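Local coordinates for protein TNF receptor-associated factor 5 (Mus musculus, PDB 4GJH) that probably acts as a trimeric intracellular adaptor that uses its TRAF domain to bind the tails of TNF-family receptors and signalling partners, at residues A20-L26 / P52-R57; R61-Y67 / S80-M86. All coordinates share one frame; numbering follows the deposited sequence.

Overall arrangement
From the N terminus, helix 3-19 runs into the turn that opens interaction 1, where residues 20-26 meet 52-57. This contact closes a loop that holds the rest of strand 25-30, helix 33-41 and the beginning of strand 48-54, and it brings the start of strand 25-30 in one four-stranded sheet against the end of strand 48-54 in the other. The chain then reverses into interaction 2, the hairpin of 61-67 with 80-86, which closes a much shorter loop. The two contacts follow in series, neither nesting nor crossing. They touch where strands 48-54 and 61-67 lie side by side: F53 O probably accepts a hydrogen bond from L62 N, and the F53 ring packs on C63.

Interaction 1 of 2, residues A20-L26 / P52-R57; sequences ACYSGKL and PFYTSR
Two backbone hydrogen bonds, both made by Y54, tie 20-26 to 52-57: Y54 N donates to C21 O (2.9 Å), and Y54 O accepts from G24 N (2.7 Å). Between them the chain turns through Y22 and S23, and G24, with a positive phi (66°), ends the turn and presents its N to Y54 O. The contact lies where helix 3-19 leads into the TRAF-domain beta-sandwich, and where strand 25-30 of one sheet begins beside the end of strand 48-54 of the other. Y22 carries much of the side-chain contact. Its ring lies beside that of Y54, the two pointing the same way with planes 17° apart, but offset enough to leave little stacking; Y22 CE1 approaches Y54 CD2 to 3.5 Å. R57 covers a face of Y22. Bends at chi2 and chi3 fold its chain back and lay the guanidinium flat on the tyrosine in a cation-pi stack, R57 CZ being 3.9 Å from the ring centroid. Both residues also touch other copies of the protein: Y22 packs on R57 of the second subunit, and R57 on A20 of the third. Towards the sandwich interior, F53 CG sits between its own backbone N and carbonyl carbon (chi1 66°), which carries the ring across to L26, while G24 C lies at the ring edge. L26 crosses F53 at about a right angle, its CB set over the ring centre, 3.6 Å from the centroid, in a CH-pi contact.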
loop_
_atom_site.group_PDB
_atom_site.type_symbol
_atom_site.label_atom_id
_atom_site.label_comp_id
_atom_site.label_asym_id
_atom_site.label_seq_id
_atom_site.Cartn_x
_atom_site.Cartn_y
_atom_site.Cartn_z
ATOM N N ALA C 20 -7.473 0.698 0.605
ATOM C CA ALA C 20 -6.907 1.910 1.163
ATOM C C ALA C 20 -6.159 2.772 0.124
ATOM O O ALA C 20 -5.482 2.248 -0.769
ATOM C CB ALA C 20 -6.030 1.571 2.321
ATOM N N CYS C 21 -6.305 4.094 0.244
ATOM C CA CYS C 21 -5.581 5.061 -0.589
ATOM C C CYS C 21 -5.018 6.098 0.339
ATOM O O CYS C 21 -5.622 6.366 1.377
ATOM C CB CYS C 21 -6.514 5.764 -1.577
ATOM S SG CYS C 21 -7.351 4.684 -2.759
ATOM N N TYR C 22 -3.903 6.722 -0.041
ATOM C CA TYR C 22 -3.203 7.600 0.890
ATOM C C TYR C 22 -2.879 8.988 0.375
ATOM O O TYR C 22 -1.860 9.576 0.744
ATOM C CB TYR C 22 -1.948 6.925 1.402
ATOM C CG TYR C 22 -2.232 5.632 2.108
ATOM C CD1 TYR C 22 -2.483 5.606 3.468
ATOM C CD2 TYR C 22 -2.259 4.435 1.413
ATOM C CE1 TYR C 22 -2.750 4.422 4.114
ATOM C CE2 TYR C 22 -2.523 3.245 2.046
ATOM C CZ TYR C 22 -2.761 3.242 3.395
ATOM O OH TYR C 22 -3.025 2.052 4.026
ATOM N N SER C 23 -3.761 9.526 -0.451
ATOM C CA SER C 23 -3.553 10.863 -0.984
ATOM C C SER C 23 -4.790 11.714 -0.867
ATOM O O SER C 23 -4.958 12.670 -1.625
ATOM C CB SER C 23 -3.151 10.784 -2.438
ATOM O OG SER C 23 -2.062 9.899 -2.565
ATOM N N GLY C 24 -5.647 11.366 0.088
ATOM C CA GLY C 24 -6.887 12.089 0.292
ATOM C C GLY C 24 -7.861 11.952 -0.866
ATOM O O GLY C 24 -8.751 12.777 -1.050
ATOM N N LYS C 25 -7.702 10.896 -1.645
ATOM C CA LYS C 25 -8.498 10.727 -2.846
ATOM C C LYS C 25 -9.179 9.364 -2.782
ATOM O O LYS C 25 -8.524 8.344 -2.559
ATOM C CB LYS C 25 -7.580 10.799 -4.064
ATOM C CG LYS C 25 -8.111 11.575 -5.245
ATOM C CD LYS C 25 -7.435 11.116 -6.553
ATOM C CE LYS C 25 -7.679 9.615 -6.827
ATOM N NZ LYS C 25 -7.182 9.139 -8.162
ATOM N N LEU C 26 -10.489 9.337 -2.964
ATOM C CA LEU C 26 -11.211 8.074 -2.961
ATOM C C LEU C 26 -12.026 7.940 -4.219
ATOM O O LEU C 26 -12.802 8.832 -4.563
ATOM C CB LEU C 26 -12.177 8.041 -1.796
ATOM C CG LEU C 26 -12.982 6.793 -1.398
ATOM C CD1 LEU C 26 -14.441 7.062 -0.997
ATOM C CD2 LEU C 26 -12.759 5.517 -2.160
ATOM N N PRO C 52 -12.204 2.638 4.189
ATOM C CA PRO C 52 -11.481 3.804 4.706
ATOM C C PRO C 52 -10.378 4.268 3.761
ATOM O O PRO C 52 -9.650 3.421 3.237
ATOM C CB PRO C 52 -10.852 3.262 5.995
ATOM C CG PRO C 52 -11.792 2.173 6.425
ATOM C CD PRO C 52 -12.226 1.516 5.144
ATOM N N PHE C 53 -10.259 5.581 3.544
ATOM C CA PHE C 53 -9.077 6.144 2.885
ATOM C C PHE C 53 -8.426 7.221 3.744
ATOM O O PHE C 53 -8.960 7.593 4.780
ATOM C CB PHE C 53 -9.397 6.686 1.508
ATOM C CG PHE C 53 -10.305 7.878 1.521
ATOM C CD1 PHE C 53 -9.843 9.130 1.110
ATOM C CD2 PHE C 53 -11.623 7.752 1.921
ATOM C CE1 PHE C 53 -10.684 10.238 1.103
ATOM C CE2 PHE C 53 -12.478 8.858 1.927
ATOM C CZ PHE C 53 -12.006 10.105 1.512
ATOM N N TYR C 54 -7.262 7.706 3.315
ATOM C CA TYR C 54 -6.423 8.541 4.170
ATOM C C TYR C 54 -5.844 9.727 3.455
ATOM O O TYR C 54 -5.633 9.683 2.246
ATOM C CB TYR C 54 -5.264 7.717 4.684
ATOM C CG TYR C 54 -5.687 6.492 5.421
ATOM C CD1 TYR C 54 -5.680 6.463 6.800
ATOM C CD2 TYR C 54 -6.112 5.367 4.744
ATOM C CE1 TYR C 54 -6.064 5.345 7.491
ATOM C CE2 TYR C 54 -6.502 4.242 5.431
ATOM C CZ TYR C 54 -6.470 4.232 6.819
ATOM O OH TYR C 54 -6.842 3.097 7.540
ATOM N N THR C 55 -5.554 10.779 4.217
ATOM C CA THR C 55 -4.901 11.960 3.657
ATOM C C THR C 55 -3.406 11.690 3.427
ATOM O O THR C 55 -2.777 12.305 2.568
ATOM C CB THR C 55 -5.075 13.206 4.562
ATOM O OG1 THR C 55 -4.572 12.930 5.876
ATOM C CG2 THR C 55 -6.510 13.579 4.662
ATOM N N SER C 56 -2.855 10.766 4.211
ATOM C CA SER C 56 -1.463 10.363 4.105
ATOM C C SER C 56 -1.332 9.119 4.940
ATOM O O SER C 56 -2.227 8.818 5.721
ATOM C CB SER C 56 -0.512 11.457 4.603
ATOM O OG SER C 56 -0.611 11.666 5.997
ATOM N N ARG C 57 -0.232 8.385 4.773
ATOM C CA ARG C 57 -0.109 7.081 5.425
ATOM C C ARG C 57 -0.402 7.217 6.910
ATOM O O ARG C 57 -1.084 6.368 7.488
ATOM C CB ARG C 57 1.266 6.452 5.200
ATOM C CG ARG C 57 1.462 5.085 5.891
ATOM C CD ARG C 57 0.996 3.892 5.040
ATOM N NE ARG C 57 1.412 4.049 3.643
ATOM C CZ ARG C 57 1.182 3.157 2.683
ATOM N NH1 ARG C 57 0.541 2.018 2.965
ATOM N NH2 ARG C 57 1.593 3.402 1.440
#

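Interaction 2 of 2, residues R61-Y67 / S80-M86; sequences RLCARAY and SLYFVVM
Strands 61-67 and 80-85 run antiparallel at 161°, their axes 4.8 Å apart at closest, and pair in unbroken register from L62 with V85 to Y67 with S80. C63-V84, R65-Y82 and Y67-S80 are the hydrogen-bonded pairs, although the bond from V84 N to C63 O is weak; Y82 N donates to R65 O at 2.8 Å. Beyond the L62-V85 pair, M86 N donates to R61 O. M86 then folds back over the first strand. Its SD comes within 3.6 Å of C63 SG, and a bend at chi3 (62°) brings CE over a face of the R61 guanidinium, 3.4 Å from R61 NH2. That guanidinium is held by a salt bridge to E135 and by a hydrogen bond from R61 NE to R87 O. These strands are the two central members of one sheet of the TRAF-domain beta-sandwich, joined as a hairpin and flanked by strands 48-54 and 142-147. L62, A64, A66, L81, F83 and V85 occupy the face turned to the opposing sheet, where A64 reaches L26 and W28, and F83 reaches V168 and V170. Within this layer L62 crosses F83 obliquely, L62 CD2 lying 3.5 Å from F83 CZ. On the reverse face the rings of Y67 and Y82 meet close to perpendicular (81°), without stacking. Y67 CD2 lies at the edge of the Y82 ring, 3.7 Å from Y82 CE2, and the Y82 hydroxyl is hydrogen-bonded to D71. Beside them Y67 CB packs on S80 CB at 3.7 Å, while S80 OG is hydrogen-bonded to P143 O.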
loop_
_atom_site.group_PDB
_atom_site.type_symbol
_atom_site.label_atom_id
_atom_site.label_comp_id
_atom_site.label_asym_id
_atom_site.label_seq_id
_atom_site.Cartn_x
_atom_site.Cartn_y
_atom_site.Cartn_z
ATOM N N ARG C 61 -7.937 9.275 8.986
ATOM C CA ARG C 61 -8.705 8.167 8.430
ATOM C C ARG C 61 -10.092 8.694 8.077
ATOM O O ARG C 61 -10.692 9.420 8.849
ATOM C CB ARG C 61 -8.790 6.997 9.415
ATOM C CG ARG C 61 -9.105 5.663 8.737
ATOM C CD ARG C 61 -8.763 4.461 9.610
ATOM N NE ARG C 61 -9.742 4.358 10.668
ATOM C CZ ARG C 61 -10.727 3.467 10.700
ATOM N NH1 ARG C 61 -10.843 2.552 9.732
ATOM N NH2 ARG C 61 -11.584 3.487 11.716
ATOM N N LEU C 62 -10.589 8.339 6.900
ATOM C CA LEU C 62 -11.830 8.908 6.373
ATOM C C LEU C 62 -12.601 7.858 5.611
ATOM O O LEU C 62 -12.078 6.768 5.325
ATOM C CB LEU C 62 -11.520 10.033 5.387
ATOM C CG LEU C 62 -10.628 11.143 5.935
ATOM C CD1 LEU C 62 -10.077 11.986 4.796
ATOM C CD2 LEU C 62 -11.377 12.009 6.964
ATOM N N CYS C 63 -13.840 8.187 5.263
ATOM C CA CYS C 63 -14.601 7.350 4.340
ATOM C C CYS C 63 -15.855 8.050 3.905
ATOM O O CYS C 63 -16.213 9.108 4.436
ATOM C CB CYS C 63 -14.983 6.006 4.959
ATOM S SG CYS C 63 -16.302 6.118 6.170
ATOM N N ALA C 64 -16.538 7.441 2.947
ATOM C CA ALA C 64 -17.737 8.033 2.402
ATOM C C ALA C 64 -18.936 7.158 2.721
ATOM O O ALA C 64 -18.800 5.963 2.989
ATOM C CB ALA C 64 -17.587 8.224 0.905
ATOM N N ARG C 65 -20.116 7.758 2.692
ATOM C CA ARG C 65 -21.327 7.008 2.969
ATOM C C ARG C 65 -22.428 7.473 2.060
ATOM O O ARG C 65 -22.638 8.666 1.923
ATOM C CB ARG C 65 -21.747 7.248 4.398
ATOM C CG ARG C 65 -22.999 6.539 4.794
ATOM C CD ARG C 65 -23.291 6.932 6.202
ATOM N NE ARG C 65 -24.228 6.043 6.869
ATOM C CZ ARG C 65 -24.251 5.876 8.183
ATOM N NH1 ARG C 65 -23.374 6.537 8.935
ATOM N NH2 ARG C 65 -25.134 5.050 8.733
ATOM N N ALA C 66 -23.129 6.541 1.433
ATOM C CA ALA C 66 -24.204 6.947 0.540
ATOM C C ALA C 66 -25.542 6.349 0.962
ATOM O O ALA C 66 -25.618 5.221 1.453
ATOM C CB ALA C 66 -23.877 6.577 -0.881
ATOM N N TYR C 67 -26.594 7.136 0.804
ATOM C CA TYR C 67 -27.948 6.632 0.962
ATOM C C TYR C 67 -28.555 6.580 -0.412
ATOM O O TYR C 67 -28.959 7.612 -0.963
ATOM C CB TYR C 67 -28.767 7.553 1.842
ATOM C CG TYR C 67 -28.383 7.491 3.298
ATOM C CD1 TYR C 67 -29.140 6.752 4.191
ATOM C CD2 TYR C 67 -27.266 8.171 3.779
ATOM C CE1 TYR C 67 -28.805 6.685 5.521
ATOM C CE2 TYR C 67 -26.929 8.114 5.113
ATOM C CZ TYR C 67 -27.707 7.368 5.982
ATOM O OH TYR C 67 -27.402 7.282 7.316
ATOM N N SER C 80 -28.067 10.401 -1.535
ATOM C CA SER C 80 -27.466 11.254 -0.526
ATOM C C SER C 80 -26.017 10.848 -0.344
ATOM O O SER C 80 -25.733 9.691 -0.028
ATOM C CB SER C 80 -28.205 11.087 0.808
ATOM O OG SER C 80 -29.565 11.485 0.720
ATOM N N LEU C 81 -25.101 11.792 -0.527
ATOM C CA LEU C 81 -23.682 11.488 -0.377
ATOM C C LEU C 81 -23.010 12.234 0.751
ATOM O O LEU C 81 -22.957 13.459 0.746
ATOM C CB LEU C 81 -22.936 11.788 -1.674
ATOM C CG LEU C 81 -21.453 11.395 -1.661
ATOM C CD1 LEU C 81 -21.276 9.941 -1.249
ATOM C CD2 LEU C 81 -20.846 11.676 -3.016
ATOM N N TYR C 82 -22.471 11.492 1.703
ATOM C CA TYR C 82 -21.871 12.086 2.890
ATOM C C TYR C 82 -20.396 11.736 3.097
ATOM O O TYR C 82 -19.939 10.632 2.762
ATOM C CB TYR C 82 -22.654 11.701 4.142
ATOM C CG TYR C 82 -24.077 12.209 4.165
ATOM C CD1 TYR C 82 -24.348 13.564 4.191
ATOM C CD2 TYR C 82 -25.154 11.325 4.169
ATOM C CE1 TYR C 82 -25.661 14.031 4.215
ATOM C CE2 TYR C 82 -26.464 11.776 4.196
ATOM C CZ TYR C 82 -26.717 13.135 4.226
ATOM O OH TYR C 82 -28.023 13.613 4.257
ATOM N N PHE C 83 -19.676 12.697 3.669
ATOM C CA PHE C 83 -18.271 12.570 3.996
ATOM C C PHE C 83 -18.192 12.222 5.466
ATOM O O PHE C 83 -19.046 12.634 6.221
ATOM C CB PHE C 83 -17.565 13.898 3.717
ATOM C CG PHE C 83 -16.115 13.932 4.135
ATOM C CD1 PHE C 83 -15.133 13.261 3.395
ATOM C CD2 PHE C 83 -15.724 14.657 5.248
ATOM C CE1 PHE C 83 -13.794 13.304 3.775
ATOM C CE2 PHE C 83 -14.381 14.706 5.631
ATOM C CZ PHE C 83 -13.412 14.029 4.893
ATOM N N VAL C 84 -17.170 11.464 5.866
ATOM C CA VAL C 84 -17.046 10.993 7.251
ATOM C C VAL C 84 -15.604 10.938 7.757
ATOM O O VAL C 84 -14.761 10.226 7.200
ATOM C CB VAL C 84 -17.573 9.559 7.422
ATOM C CG1 VAL C 84 -17.334 9.116 8.839
ATOM C CG2 VAL C 84 -19.030 9.456 7.044
ATOM N N VAL C 85 -15.334 11.670 8.827
ATOM C CA VAL C 85 -14.070 11.547 9.536
ATOM C C VAL C 85 -14.152 10.375 10.497
ATOM O O VAL C 85 -15.059 10.308 11.333
ATOM C CB VAL C 85 -13.758 12.795 10.359
ATOM C CG1 VAL C 85 -12.453 12.623 11.101
ATOM C CG2 VAL C 85 -13.729 14.020 9.476
ATOM N N MET C 86 -13.204 9.455 10.386
ATOM C CA MET C 86 -13.191 8.296 11.253
ATOM C C MET C 86 -12.117 8.503 12.287
ATOM O O MET C 86 -11.299 9.403 12.147
ATOM C CB MET C 86 -12.903 7.038 10.443
ATOM C CG MET C 86 -13.722 6.941 9.168
ATOM S SD MET C 86 -13.497 5.380 8.308
ATOM C CE MET C 86 -14.100 4.260 9.562
#